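Local coordinates for protein alpha-acetolactate decarboxylase (Bacillus subtilis subsp. subtilis str. 168, PDB 5XNE) that catalyses the decarboxylation of (2S)-2-acetolactate to (R)-acetoin with release of carbon dioxide, a step on the route from pyruvate to (R,R)-butane-2,3-diol, at residues 22-25 / 26-29; 62-65 / 66-70; 132-136 / 137-141; 213-217 / 218-222. All coordinates share one frame; numbering follows the deposited sequence.

How the contacts relate
None of the four contacts is wholly core: contacts 1, 3 and 4 are partly buried, each with apolar side chains turned inward, while contact 2 lies at the surface and works mainly through a carboxylate, backbone N-H groups and a water. Contacts 1 and 2 touch and share the small antiparallel pair of strands 22-23 and 69-70. Contacts 3 and 4, with centres about 15 Å apart, treat opposite ends of short helices, the start of 136-139 and the finish of 213-217, and both pack on helix 10-14. Contact 3 comes nearest the zinc ion; contact 4 alone also meets the second subunit.

Contact 1 of 4, residues 22-25 / 26-29; sequences FELS and EIPK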
ATOM      1  N   PHE B  22       0.206  14.414 -11.185  1.00  9.31           N
ATOM      2  CA  PHE B  22       1.380  14.786 -10.399  1.00  8.57           C
ATOM      3  C   PHE B  22       2.347  15.638 -11.207  1.00  8.51           C
ATOM      4  O   PHE B  22       2.833  15.227 -12.264  1.00  9.17           O
ATOM      5  CB  PHE B  22       2.116  13.561  -9.864  1.00  9.54           C
ATOM      6  CG  PHE B  22       3.331  13.915  -9.034  1.00  6.63           C
ATOM      7  CD1 PHE B  22       3.196  14.261  -7.700  1.00  9.63           C
ATOM      8  CD2 PHE B  22       4.599  13.895  -9.591  1.00  9.42           C
ATOM      9  CE1 PHE B  22       4.319  14.587  -6.937  1.00 10.40           C
ATOM     10  CE2 PHE B  22       5.723  14.219  -8.835  1.00  8.28           C
ATOM     11  CZ  PHE B  22       5.578  14.567  -7.517  1.00  8.70           C
ATOM     12  N   GLU B  23       2.630  16.824 -10.689  1.00  9.91           N
ATOM     13  CA  GLU B  23       3.494  17.777 -11.374  1.00 11.33           C
ATOM     14  C   GLU B  23       4.909  17.708 -10.831  1.00 10.38           C
ATOM     15  O   GLU B  23       5.111  17.856  -9.616  1.00 10.46           O
ATOM     16  CB  GLU B  23       2.940  19.184 -11.208  1.00 11.46           C
ATOM     17  CG  GLU B  23       3.634  20.223 -12.056  1.00 20.06           C
ATOM     18  CD  GLU B  23       2.642  21.154 -12.708  1.00 19.80           C
ATOM     19  OE1 GLU B  23       1.417  20.974 -12.485  1.00 40.28           O
ATOM     20  OE2 GLU B  23       3.072  22.076 -13.435  1.00 38.15           O
ATOM     21  N   LEU B  24       5.879  17.478 -11.713  1.00 10.23           N
ATOM     22  CA  LEU B  24       7.256  17.241 -11.273  1.00 11.06           C
ATOM     23  C   LEU B  24       7.877  18.499 -10.646  1.00 12.19           C
ATOM     24  O   LEU B  24       8.928  18.426 -10.011  1.00 11.64           O
ATOM     25  CB  LEU B  24       8.126  16.702 -12.432  1.00 12.87           C
ATOM     26  CG  LEU B  24       7.734  15.284 -12.930  1.00 15.41           C
ATOM     27  CD1 LEU B  24       8.802  14.480 -13.711  1.00  1.61           C
ATOM     28  CD2 LEU B  24       7.285  14.437 -11.795  1.00 18.88           C
ATOM     29  N   SER B  25       7.211  19.643 -10.767  1.00 11.61           N
ATOM     30  CA  SER B  25       7.654  20.805 -10.004  1.00 14.05           C
ATOM     31  C   SER B  25       7.629  20.511  -8.501  1.00 14.54           C
ATOM     32  O   SER B  25       8.314  21.168  -7.720  1.00 15.51           O
ATOM     33  CB  SER B  25       6.777  22.018 -10.311  1.00 18.71           C
ATOM     34  OG  SER B  25       5.500  21.853  -9.728  1.00 30.08           O
ATOM     35  N   GLU B  26       6.844  19.526  -8.084  1.00 11.61           N
ATOM     36  CA  GLU B  26       6.728  19.261  -6.666  1.00 13.73           C
ATOM     37  C   GLU B  26       7.627  18.134  -6.180  1.00 10.71           C
ATOM     38  O   GLU B  26       7.609  17.804  -4.996  1.00 11.61           O
ATOM     39  CB  GLU B  26       5.276  18.987  -6.324  1.00 14.62           C
ATOM     40  CG  GLU B  26       4.491  20.305  -6.348  1.00 17.15           C
ATOM     41  CD  GLU B  26       3.088  20.086  -6.763  1.00 27.07           C
ATOM     42  OE1 GLU B  26       2.573  19.005  -6.437  1.00 24.42           O
ATOM     43  OE2 GLU B  26       2.501  20.986  -7.408  1.00 38.93           O
ATOM     44  N   ILE B  27       8.440  17.575  -7.073  1.00 10.20           N
ATOM     45  CA  ILE B  27       9.428  16.576  -6.648  1.00 10.07           C
ATOM     46  C   ILE B  27      10.243  17.002  -5.407  1.00  9.28           C
ATOM     47  O   ILE B  27      10.349  16.224  -4.471  1.00 10.72           O
ATOM     48  CB  ILE B  27      10.389  16.214  -7.807  1.00  7.72           C
ATOM     49  CG1 ILE B  27       9.657  15.349  -8.843  1.00  9.87           C
ATOM     50  CG2 ILE B  27      11.642  15.492  -7.273  1.00 11.62           C
ATOM     51  CD1 ILE B  27      10.496  14.981 -10.042  1.00 14.11           C
ATOM     52  N   PRO B  28      10.772  18.248  -5.368  1.00 10.54           N
ATOM     53  CA  PRO B  28      11.587  18.576  -4.190  1.00 11.13           C
ATOM     54  C   PRO B  28      10.849  18.553  -2.850  1.00 12.57           C
ATOM     55  O   PRO B  28      11.510  18.526  -1.810  1.00 13.42           O
ATOM     56  CB  PRO B  28      12.078  20.001  -4.490  1.00 12.80           C
ATOM     57  CG  PRO B  28      12.016  20.129  -5.952  1.00 12.48           C
ATOM     58  CD  PRO B  28      10.819  19.327  -6.374  1.00 12.69           C
ATOM     59  N   LYS B  29       9.518  18.557  -2.856  1.00  9.45           N
ATOM     60  CA  LYS B  29       8.758  18.421  -1.622  1.00 12.27           C
ATOM     61  C   LYS B  29       8.781  16.998  -1.068  1.00 11.35           C
ATOM     62  O   LYS B  29       8.509  16.790   0.114  1.00 13.34           O
ATOM     63  CB  LYS B  29       7.290  18.835  -1.829  1.00 12.88           C
ATOM     64  CG  LYS B  29       7.095  20.236  -2.391  1.00 18.47           C
ATOM     65  CD  LYS B  29       5.597  20.559  -2.512  1.00 22.64           C
ATOM     66  CE  LYS B  29       5.367  22.017  -2.905  1.00 28.02           C
ATOM     67  NZ  LYS B  29       6.023  22.381  -4.200  1.00 27.38           N
TER
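Leu-24 and Ile-27 lie side by side and point the same way, the CD2 branch of Leu-24 resting 3.7 Å from CD1 of Ile-27. Ile-27 CD1 also meets Leu-24 CB, so it runs along the leucine and does not merely touch its end. Phe-22 comes in differently: it crosses Ile-27 at about a right angle, and Ile-27 CG1 sits at the ring edge, near the ring plane, 4.1 Å from Phe-22 CE2. The phenyl group gets there because CG is anti to the backbone N (chi1 -179°), which brings the ring edge up to Ile-27. Beyond the two segments, Phe-22 packs on Tyr-5 and Val-7 of strand 3-7 and Ile-27 on Phe-75, so this apolar side faces the interior. Glu-23 and Glu-26 belong to the more open side, and Glu-26 CB lies 3.5 Å from Glu-23 O. The backbone holds the side chains in this order: Glu-26 N gives a 2.9 Å bond to Glu-23 O, and Ile-27 N one of 3.1 Å to Leu-24 O, reaching that oxygen from above its carbonyl plane. Two successive bonds spanning three residues are the signature of a 3-10 turn, here leading from strand 22-23 into helix 27-30.

Contact 2 of 4, residues 62-65 / 66-70; sequences TPVQ and NGDRS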
ATOM      1  N   THR B  62      16.710  14.393 -20.829  1.00 15.41           N
ATOM      2  CA  THR B  62      16.394  15.800 -20.622  1.00 16.05           C
ATOM      3  C   THR B  62      16.037  16.053 -19.174  1.00 14.77           C
ATOM      4  O   THR B  62      15.208  15.334 -18.606  1.00 14.13           O
ATOM      5  CB  THR B  62      15.218  16.237 -21.514  1.00 17.27           C
ATOM      6  OG1 THR B  62      15.445  15.785 -22.853  1.00 18.60           O
ATOM      7  CG2 THR B  62      15.047  17.755 -21.498  1.00 18.73           C
ATOM      8  N   PRO B  63      16.653  17.070 -18.559  1.00 11.69           N
ATOM      9  CA  PRO B  63      16.277  17.444 -17.197  1.00 12.25           C
ATOM     10  C   PRO B  63      14.781  17.693 -17.088  1.00 15.39           C
ATOM     11  O   PRO B  63      14.174  18.268 -17.992  1.00 17.12           O
ATOM     12  CB  PRO B  63      17.077  18.727 -16.951  1.00 16.34           C
ATOM     13  CG  PRO B  63      18.289  18.569 -17.828  1.00 17.19           C
ATOM     14  CD  PRO B  63      17.791  17.866 -19.064  1.00 15.85           C
ATOM     15  N   VAL B  64      14.173  17.232 -16.003  1.00 11.83           N
ATOM     16  CA  VAL B  64      12.752  17.474 -15.829  1.00 12.54           C
ATOM     17  C   VAL B  64      12.535  18.939 -15.481  1.00 12.84           C
ATOM     18  O   VAL B  64      13.418  19.610 -14.921  1.00 15.45           O
ATOM     19  CB  VAL B  64      12.130  16.576 -14.740  1.00 14.61           C
ATOM     20  CG1 VAL B  64      12.375  15.096 -15.049  1.00 11.83           C
ATOM     21  CG2 VAL B  64      12.663  16.954 -13.382  1.00 18.09           C
ATOM     22  N   GLN B  65      11.357  19.433 -15.824  1.00 15.51           N
ATOM     23  CA  GLN B  65      10.999  20.808 -15.540  1.00 18.56           C
ATOM     24  C   GLN B  65       9.592  20.905 -14.948  1.00 19.66           C
ATOM     25  O   GLN B  65       8.824  19.934 -14.970  1.00 14.50           O
ATOM     26  CB  GLN B  65      11.109  21.655 -16.816  1.00 22.11           C
ATOM     27  CG  GLN B  65      10.161  21.259 -17.934  1.00 24.31           C
ATOM     28  CD  GLN B  65      10.301  22.133 -19.186  1.00 34.35           C
ATOM     29  OE1 GLN B  65      11.340  22.757 -19.412  1.00 40.71           O
ATOM     30  NE2 GLN B  65       9.244  22.191 -19.993  1.00 33.95           N
ATOM     31  N   ASN B  66       9.303  22.091 -14.418  1.00 18.61           N
ATOM     32  CA  ASN B  66       8.013  22.536 -13.878  1.00 24.12           C
ATOM     33  C   ASN B  66       6.744  21.747 -14.223  1.00 28.17           C
ATOM     34  O   ASN B  66       6.190  21.063 -13.366  1.00 36.97           O
ATOM     35  CB  ASN B  66       7.789  24.000 -14.307  1.00 36.36           C
ATOM     36  CG  ASN B  66       8.771  24.976 -13.648  1.00 40.97           C
ATOM     37  OD1 ASN B  66       8.603  25.363 -12.487  1.00 39.38           O
ATOM     38  ND2 ASN B  66       9.802  25.376 -14.395  1.00 38.51           N
ATOM     39  N   GLY B  67       6.266  21.854 -15.454  1.00 28.65           N
ATOM     40  CA  GLY B  67       4.963  21.290 -15.786  1.00 18.91           C
ATOM     41  C   GLY B  67       4.986  19.887 -16.370  1.00 14.86           C
ATOM     42  O   GLY B  67       4.018  19.450 -16.985  1.00 14.70           O
ATOM     43  N   ASP B  68       6.104  19.186 -16.209  1.00 13.59           N
ATOM     44  CA  ASP B  68       6.136  17.766 -16.539  1.00 11.70           C
ATOM     45  C   ASP B  68       5.168  17.028 -15.605  1.00 10.89           C
ATOM     46  O   ASP B  68       5.117  17.310 -14.403  1.00 11.93           O
ATOM     47  CB  ASP B  68       7.550  17.192 -16.407  1.00 10.86           C
ATOM     48  CG  ASP B  68       8.513  17.722 -17.468  1.00 14.46           C
ATOM     49  OD1 ASP B  68       8.063  18.241 -18.524  1.00 15.37           O
ATOM     50  OD2 ASP B  68       9.732  17.578 -17.249  1.00 14.35           O
ATOM     51  N   ARG B  69       4.380  16.114 -16.160  1.00 10.28           N
ATOM     52  CA  ARG B  69       3.392  15.371 -15.367  1.00  8.19           C
ATOM     53  C   ARG B  69       3.680  13.880 -15.380  1.00  6.76           C
ATOM     54  O   ARG B  69       4.296  13.369 -16.312  1.00  8.04           O
ATOM     55  CB  ARG B  69       1.969  15.619 -15.885  1.00  9.95           C
ATOM     56  CG  ARG B  69       1.492  17.067 -15.772  1.00 13.45           C
ATOM     57  CD  ARG B  69       0.145  17.328 -16.490  1.00 17.85           C
ATOM     58  NE  ARG B  69      -0.988  16.499 -16.059  1.00 29.18           N
ATOM     59  CZ  ARG B  69      -2.249  16.693 -16.464  1.00 30.74           C
ATOM     60  NH1 ARG B  69      -2.526  17.692 -17.298  1.00 34.57           N
ATOM     61  NH2 ARG B  69      -3.240  15.908 -16.036  1.00 14.04           N
ATOM     62  N   SER B  70       3.226  13.177 -14.342  1.00  7.23           N
ATOM     63  CA  SER B  70       3.415  11.734 -14.267  1.00  6.52           C
ATOM     64  C   SER B  70       2.197  10.982 -13.755  1.00  6.57           C
ATOM     65  O   SER B  70       1.552  11.434 -12.814  1.00  6.44           O
ATOM     66  CB  SER B  70       4.594  11.387 -13.360  1.00  6.19           C
ATOM     67  OG  SER B  70       4.667   9.981 -13.218  1.00  7.08           O
TER
HETATM   68  O   HOH W   1       7.116  21.172 -18.679  1.00 29.48           O
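Val-64 meets Asp-68 through its backbone and the root of its side chain: Asp-68 OD2 stands 3.3 Å from Val-64 CA and 3.6 Å from Val-64 CB. The valine also packs on Phe-52, Phe-38 and Leu-24, so the chain leaving strand 60-63 has apolar neighbours as well as the carboxylate. Gln-65 follows and carries most of the contact. Its N-H points almost straight at Asp-68 OD2, 2.8 Å away with an N-H...O angle of 170°, and reaches that oxygen from above the carboxylate plane. Its carbonyl is used in return, Asp-68 N bonding to Gln-65 O at 3.1 Å. The Gln-65 side chain, with CG set between the backbone N and the carbonyl carbon (chi1 63°), extends straight from there and crosses Asp-68 at about a right angle, yet its amide plane is only 22° from that of the carboxylate. A water joins the two groups, accepting from Gln-65 NE2 at 2.7 Å and donating to Asp-68 OD1 at 3.1 Å. OD1 is also in a salt bridge with Arg-54 of strand 51-56, so both carboxylate oxygens are engaged, which probably favours the charged form. This is a beta turn over residues 65-68, closed by its backbone bond and braced by the aspartate at its last position, between strands 60-63 and 69-70.

Contact 3 of 4, residues 132-136 / 137-141; sequences PYVPM and VEAVK
The flat carbonyl group of Pro-135 receives Ala-139 N in its own plane, 3.0 Å from O, while Glu-138 N reaches the same oxygen only in a weak bond. One residue on, the carbonyl of Met-136 takes Val-140 N, tilted 23° from its plane. This is the first turn of helix 136-139, with Pro-135 at the N-cap, and Val-134 and Ala-139 flank it as a hydrophobic staple, Val-134 CG2 lying 4.0 Å from Ala-139 CB. Val-134 crosses Glu-138 at about a right angle, its CG2 also touching Glu-138 CB at 3.8 Å. Further out, the carboxylate of Glu-138 is met at OE1 on its syn side by Lys-141 NZ, a 2.6 Å salt bridge within residues 137-141. Met-136 and Val-140 are the buried residues here. With CG anti to the backbone N (chi1 -165°) and the rest of the chain extended, Met-136 packs on Met-10 and Leu-13 of helix 10-14, on Thr-232 and on Arg-124, its side chain about 7 Å from the zinc ion that His-173, His-175 and His-186 bind. Val-140 runs obliquely against it, and a single methyl, Val-140 CG1, touches both Met-136 CG at 3.9 Å and Met-136 CE at 4.0 Å.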
ATOM      1  N   PRO B 132      -6.709   6.685 -28.400  1.00 15.25           N
ATOM      2  CA  PRO B 132      -7.029   6.019 -27.137  1.00 17.66           C
ATOM      3  C   PRO B 132      -5.924   5.066 -26.722  1.00 16.24           C
ATOM      4  O   PRO B 132      -5.374   4.338 -27.548  1.00 16.29           O
ATOM      5  CB  PRO B 132      -8.317   5.259 -27.453  1.00 20.37           C
ATOM      6  CG  PRO B 132      -8.212   4.970 -28.904  1.00 16.04           C
ATOM      7  CD  PRO B 132      -7.504   6.137 -29.519  1.00 15.88           C
ATOM      8  N   TYR B 133      -5.602   5.094 -25.440  1.00 15.72           N
ATOM      9  CA  TYR B 133      -4.518   4.281 -24.914  1.00 14.09           C
ATOM     10  C   TYR B 133      -4.869   2.794 -24.920  1.00 16.33           C
ATOM     11  O   TYR B 133      -6.034   2.413 -24.766  1.00 19.27           O
ATOM     12  CB  TYR B 133      -4.177   4.731 -23.492  1.00 12.30           C
ATOM     13  CG  TYR B 133      -3.575   6.116 -23.385  1.00 10.18           C
ATOM     14  CD1 TYR B 133      -2.771   6.640 -24.392  1.00 11.01           C
ATOM     15  CD2 TYR B 133      -3.814   6.904 -22.260  1.00 13.04           C
ATOM     16  CE1 TYR B 133      -2.210   7.905 -24.284  1.00 10.71           C
ATOM     17  CE2 TYR B 133      -3.262   8.169 -22.142  1.00 10.21           C
ATOM     18  CZ  TYR B 133      -2.456   8.666 -23.144  1.00  9.91           C
ATOM     19  OH  TYR B 133      -1.898   9.919 -23.006  1.00 11.79           O
ATOM     20  N   VAL B 134      -3.849   1.964 -25.103  1.00 14.95           N
ATOM     21  CA  VAL B 134      -3.973   0.519 -24.958  1.00 14.85           C
ATOM     22  C   VAL B 134      -3.377   0.070 -23.619  1.00 13.01           C
ATOM     23  O   VAL B 134      -2.615   0.823 -23.000  1.00 13.43           O
ATOM     24  CB  VAL B 134      -3.283  -0.212 -26.129  1.00 16.81           C
ATOM     25  CG1 VAL B 134      -3.865   0.285 -27.449  1.00 19.43           C
ATOM     26  CG2 VAL B 134      -1.770  -0.007 -26.100  1.00 18.16           C
ATOM     27  N   PRO B 135      -3.727  -1.144 -23.153  1.00 16.15           N
ATOM     28  CA  PRO B 135      -3.147  -1.622 -21.892  1.00 14.59           C
ATOM     29  C   PRO B 135      -1.631  -1.742 -21.991  1.00 14.83           C
ATOM     30  O   PRO B 135      -1.082  -1.883 -23.096  1.00 15.51           O
ATOM     31  CB  PRO B 135      -3.794  -2.997 -21.697  1.00 17.67           C
ATOM     32  CG  PRO B 135      -5.055  -2.934 -22.496  1.00 16.91           C
ATOM     33  CD  PRO B 135      -4.724  -2.088 -23.686  1.00 17.17           C
ATOM     34  N   MET B 136      -0.955  -1.687 -20.850  1.00 13.44           N
ATOM     35  CA  MET B 136       0.502  -1.622 -20.869  1.00 15.00           C
ATOM     36  C   MET B 136       1.157  -2.861 -21.470  1.00 15.29           C
ATOM     37  O   MET B 136       2.213  -2.748 -22.081  1.00 15.77           O
ATOM     38  CB  MET B 136       1.050  -1.388 -19.464  1.00 13.97           C
ATOM     39  CG  MET B 136       2.497  -0.949 -19.489  1.00 17.12           C
ATOM     40  SD  MET B 136       3.088  -0.490 -17.855  1.00 20.37           S
ATOM     41  CE  MET B 136       4.833  -0.202 -18.219  1.00 18.01           C
ATOM     42  N   VAL B 137       0.533  -4.026 -21.308  1.00 14.53           N
ATOM     43  CA  VAL B 137       1.075  -5.252 -21.898  1.00 19.21           C
ATOM     44  C   VAL B 137       1.186  -5.107 -23.415  1.00 21.05           C
ATOM     45  O   VAL B 137       2.144  -5.588 -24.027  1.00 24.77           O
ATOM     46  CB  VAL B 137       0.216  -6.480 -21.535  1.00 19.85           C
ATOM     47  CG1 VAL B 137       0.527  -7.660 -22.460  1.00 26.81           C
ATOM     48  CG2 VAL B 137       0.457  -6.872 -20.087  1.00 20.77           C
ATOM     49  N   GLU B 138       0.233  -4.401 -24.018  1.00 20.38           N
ATOM     50  CA  GLU B 138       0.288  -4.136 -25.454  1.00 20.19           C
ATOM     51  C   GLU B 138       1.254  -3.011 -25.775  1.00 20.17           C
ATOM     52  O   GLU B 138       1.979  -3.066 -26.769  1.00 21.53           O
ATOM     53  CB  GLU B 138      -1.105  -3.793 -25.997  1.00 21.14           C
ATOM     54  CG  GLU B 138      -2.141  -4.875 -25.749  1.00 27.52           C
ATOM     55  CD  GLU B 138      -1.703  -6.247 -26.247  1.00 33.74           C
ATOM     56  OE1 GLU B 138      -1.003  -6.320 -27.285  1.00 32.85           O
ATOM     57  OE2 GLU B 138      -2.062  -7.255 -25.595  1.00 35.25           O
ATOM     58  N   ALA B 139       1.261  -1.982 -24.931  1.00 18.24           N
ATOM     59  CA  ALA B 139       2.057  -0.795 -25.195  1.00 17.53           C
ATOM     60  C   ALA B 139       3.565  -1.078 -25.187  1.00 20.03           C
ATOM     61  O   ALA B 139       4.319  -0.416 -25.903  1.00 23.24           O
ATOM     62  CB  ALA B 139       1.721   0.304 -24.180  1.00 18.14           C
ATOM     63  N   VAL B 140       4.010  -2.053 -24.396  1.00 17.77           N
ATOM     64  CA  VAL B 140       5.451  -2.298 -24.281  1.00 20.88           C
ATOM     65  C   VAL B 140       5.995  -3.243 -25.347  1.00 22.34           C
ATOM     66  O   VAL B 140       7.207  -3.362 -25.498  1.00 22.74           O
ATOM     67  CB  VAL B 140       5.838  -2.875 -22.904  1.00 18.98           C
ATOM     68  CG1 VAL B 140       5.538  -1.866 -21.790  1.00 20.43           C
ATOM     69  CG2 VAL B 140       5.142  -4.202 -22.660  1.00 22.02           C
ATOM     70  N   LYS B 141       5.112  -3.903 -26.086  1.00 20.11           N
ATOM     71  CA  LYS B 141       5.559  -4.867 -27.091  1.00 25.55           C
ATOM     72  C   LYS B 141       6.507  -4.262 -28.136  1.00 26.28           C
ATOM     73  O   LYS B 141       7.354  -4.967 -28.676  1.00 28.09           O
ATOM     74  CB  LYS B 141       4.354  -5.504 -27.782  1.00 24.11           C
ATOM     75  CG  LYS B 141       3.620  -6.493 -26.891  1.00 24.39           C
ATOM     76  CD  LYS B 141       2.406  -7.096 -27.584  1.00 31.50           C
ATOM     77  CE  LYS B 141       1.743  -8.145 -26.705  1.00 33.06           C
ATOM     78  NZ  LYS B 141       0.415  -8.552 -27.244  1.00 37.45           N
TER

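Contact 4 of 4, residues 213-217 / 218-222; sequences ADFFN and ANLDN
Ala-218 and Phe-215, with Leu-220, carry most of this contact, where helix 213-217 gives way to loop. Ala-218 tucks back under the last turn: its CB sits 3.4 Å from Asp-214 O and 3.5 Å from Phe-215 O, a methyl pressed against two helix carbonyls. Its N-H bonds to Phe-215 O at 3.2 Å, arriving well above the carbonyl plane, with a C=O...N angle of only 109°. Such a sharply bent approach goes with a bond spanning three residues. One residue earlier, Asn-217 N makes the regular four-residue bond to Ala-213 O. Phe-215 throws its ring out beyond this turn, CG lying anti to the backbone N (chi1 -180°). There Leu-220 crosses it at about a right angle and brings one branch, CD1, against the outer part of the ring, 3.9 Å from Phe-215 CE1 and 4.1 Å from CZ. Ala-218 and Asn-219 are extended, and the side chain of Leu-220 then points back toward the helix. Further on, Asp-221 N makes a weak bond to Asn-219 OD1. Asn-107 of the second subunit donates through ND2 to the carbonyls of Phe-215 and Ala-218, so this end of the helix is part of the interface between the two subunits. Within its own chain, Leu-220 and Phe-215 pack on helix 10-14 at Thr-11 and Ser-12, and the loop continues into helix 225-232.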
ATOM      1  N   ALA B 213     -10.294  11.913 -13.496  1.00  9.21           N
ATOM      2  CA  ALA B 213     -11.404  11.065 -13.867  1.00  9.96           C
ATOM      3  C   ALA B 213     -10.895   9.724 -14.403  1.00  7.25           C
ATOM      4  O   ALA B 213     -11.500   8.686 -14.148  1.00  8.33           O
ATOM      5  CB  ALA B 213     -12.288  11.762 -14.896  1.00  9.75           C
ATOM      6  N   ASP B 214      -9.772   9.745 -15.125  1.00  9.82           N
ATOM      7  CA  ASP B 214      -9.180   8.519 -15.660  1.00 11.05           C
ATOM      8  C   ASP B 214      -8.868   7.514 -14.556  1.00 10.59           C
ATOM      9  O   ASP B 214      -9.146   6.328 -14.689  1.00  9.48           O
ATOM     10  CB  ASP B 214      -7.895   8.821 -16.432  1.00 14.40           C
ATOM     11  CG  ASP B 214      -8.151   9.509 -17.746  1.00 18.60           C
ATOM     12  OD1 ASP B 214      -9.275   9.378 -18.272  1.00 18.40           O
ATOM     13  OD2 ASP B 214      -7.218  10.175 -18.252  1.00 23.22           O
ATOM     14  N   PHE B 215      -8.290   7.993 -13.464  1.00  9.16           N
ATOM     15  CA  PHE B 215      -7.984   7.087 -12.371  1.00  8.17           C
ATOM     16  C   PHE B 215      -9.262   6.658 -11.660  1.00  8.93           C
ATOM     17  O   PHE B 215      -9.431   5.484 -11.343  1.00  9.45           O
ATOM     18  CB  PHE B 215      -7.022   7.723 -11.367  1.00  7.50           C
ATOM     19  CG  PHE B 215      -6.684   6.805 -10.228  1.00  6.47           C
ATOM     20  CD1 PHE B 215      -5.715   5.819 -10.388  1.00  7.85           C
ATOM     21  CD2 PHE B 215      -7.360   6.895  -9.016  1.00  9.29           C
ATOM     22  CE1 PHE B 215      -5.415   4.944  -9.347  1.00  8.48           C
ATOM     23  CE2 PHE B 215      -7.069   6.014  -7.963  1.00  7.79           C
ATOM     24  CZ  PHE B 215      -6.094   5.045  -8.137  1.00  7.99           C
ATOM     25  N   PHE B 216     -10.153   7.609 -11.393  1.00  8.83           N
ATOM     26  CA  PHE B 216     -11.421   7.291 -10.723  1.00  8.77           C
ATOM     27  C   PHE B 216     -12.183   6.180 -11.462  1.00  9.53           C
ATOM     28  O   PHE B 216     -12.760   5.269 -10.843  1.00 10.42           O
ATOM     29  CB  PHE B 216     -12.322   8.524 -10.632  1.00  9.53           C
ATOM     30  CG  PHE B 216     -12.013   9.446  -9.481  1.00 10.10           C
ATOM     31  CD1 PHE B 216     -10.698   9.725  -9.107  1.00  9.72           C
ATOM     32  CD2 PHE B 216     -13.048  10.067  -8.789  1.00 14.01           C
ATOM     33  CE1 PHE B 216     -10.429  10.585  -8.069  1.00 11.61           C
ATOM     34  CE2 PHE B 216     -12.786  10.940  -7.730  1.00 13.81           C
ATOM     35  CZ  PHE B 216     -11.478  11.204  -7.375  1.00 13.80           C
ATOM     36  N   ASN B 217     -12.182   6.268 -12.792  1.00 10.04           N
ATOM     37  CA  ASN B 217     -12.961   5.358 -13.633  1.00 14.68           C
ATOM     38  C   ASN B 217     -12.216   4.105 -14.102  1.00 15.30           C
ATOM     39  O   ASN B 217     -12.793   3.257 -14.783  1.00 18.66           O
ATOM     40  CB  ASN B 217     -13.483   6.121 -14.857  1.00 13.93           C
ATOM     41  CG  ASN B 217     -14.489   7.185 -14.489  1.00 14.62           C
ATOM     42  OD1 ASN B 217     -15.235   7.040 -13.522  1.00 20.57           O
ATOM     43  ND2 ASN B 217     -14.520   8.272 -15.266  1.00 16.10           N
ATOM     44  N   ALA B 218     -10.942   3.986 -13.745  1.00 12.10           N
ATOM     45  CA  ALA B 218     -10.125   2.851 -14.173  1.00 13.59           C
ATOM     46  C   ALA B 218     -10.618   1.521 -13.612  1.00 15.46           C
ATOM     47  O   ALA B 218     -11.198   1.459 -12.523  1.00 13.16           O
ATOM     48  CB  ALA B 218      -8.668   3.061 -13.775  1.00 13.84           C
ATOM     49  N   ASN B 219     -10.347   0.452 -14.359  1.00 16.96           N
ATOM     50  CA  ASN B 219     -10.625  -0.902 -13.895  1.00 20.37           C
ATOM     51  C   ASN B 219      -9.364  -1.505 -13.295  1.00 18.97           C
ATOM     52  O   ASN B 219      -8.432  -1.883 -14.011  1.00 22.14           O
ATOM     53  CB  ASN B 219     -11.153  -1.764 -15.042  1.00 26.56           C
ATOM     54  CG  ASN B 219     -11.441  -3.188 -14.614  1.00 31.13           C
ATOM     55  OD1 ASN B 219     -11.773  -3.449 -13.456  1.00 28.70           O
ATOM     56  ND2 ASN B 219     -11.312  -4.122 -15.552  1.00 38.76           N
ATOM     57  N   LEU B 220      -9.328  -1.580 -11.970  1.00 17.14           N
ATOM     58  CA  LEU B 220      -8.132  -2.023 -11.274  1.00 18.84           C
ATOM     59  C   LEU B 220      -8.349  -3.385 -10.642  1.00 22.66           C
ATOM     60  O   LEU B 220      -7.671  -3.754  -9.679  1.00 26.09           O
ATOM     61  CB  LEU B 220      -7.725  -1.006 -10.211  1.00 14.89           C
ATOM     62  CG  LEU B 220      -7.490   0.411 -10.733  1.00 13.23           C
ATOM     63  CD1 LEU B 220      -6.923   1.310  -9.650  1.00 14.33           C
ATOM     64  CD2 LEU B 220      -6.556   0.370 -11.931  1.00 17.25           C
ATOM     65  N   ASP B 221      -9.307  -4.133 -11.175  1.00 22.05           N
ATOM     66  CA  ASP B 221      -9.591  -5.447 -10.624  1.00 26.27           C
ATOM     67  C   ASP B 221      -9.235  -6.532 -11.631  1.00 28.66           C
ATOM     68  O   ASP B 221     -10.085  -7.296 -12.090  1.00 33.19           O
ATOM     69  CB  ASP B 221     -11.051  -5.534 -10.177  1.00 30.00           C
ATOM     70  CG  ASP B 221     -11.344  -4.626  -8.980  1.00 36.97           C
ATOM     71  OD1 ASP B 221     -10.654  -4.764  -7.941  1.00 32.54           O
ATOM     72  OD2 ASP B 221     -12.258  -3.772  -9.073  1.00 42.38           O
ATOM     73  N   ASN B 222      -7.950  -6.566 -11.967  1.00 21.35           N
ATOM     74  CA  ASN B 222      -7.353  -7.608 -12.792  1.00 22.48           C
ATOM     75  C   ASN B 222      -6.729  -8.690 -11.912  1.00 27.07           C
ATOM     76  O   ASN B 222      -5.654  -8.490 -11.352  1.00 21.16           O
ATOM     77  CB  ASN B 222      -6.302  -6.991 -13.717  1.00 22.80           C
ATOM     78  CG  ASN B 222      -5.511  -8.022 -14.528  1.00 26.64           C
ATOM     79  OD1 ASN B 222      -5.794  -9.223 -14.520  1.00 29.26           O
ATOM     80  ND2 ASN B 222      -4.497  -7.535 -15.233  1.00 30.88           N
TER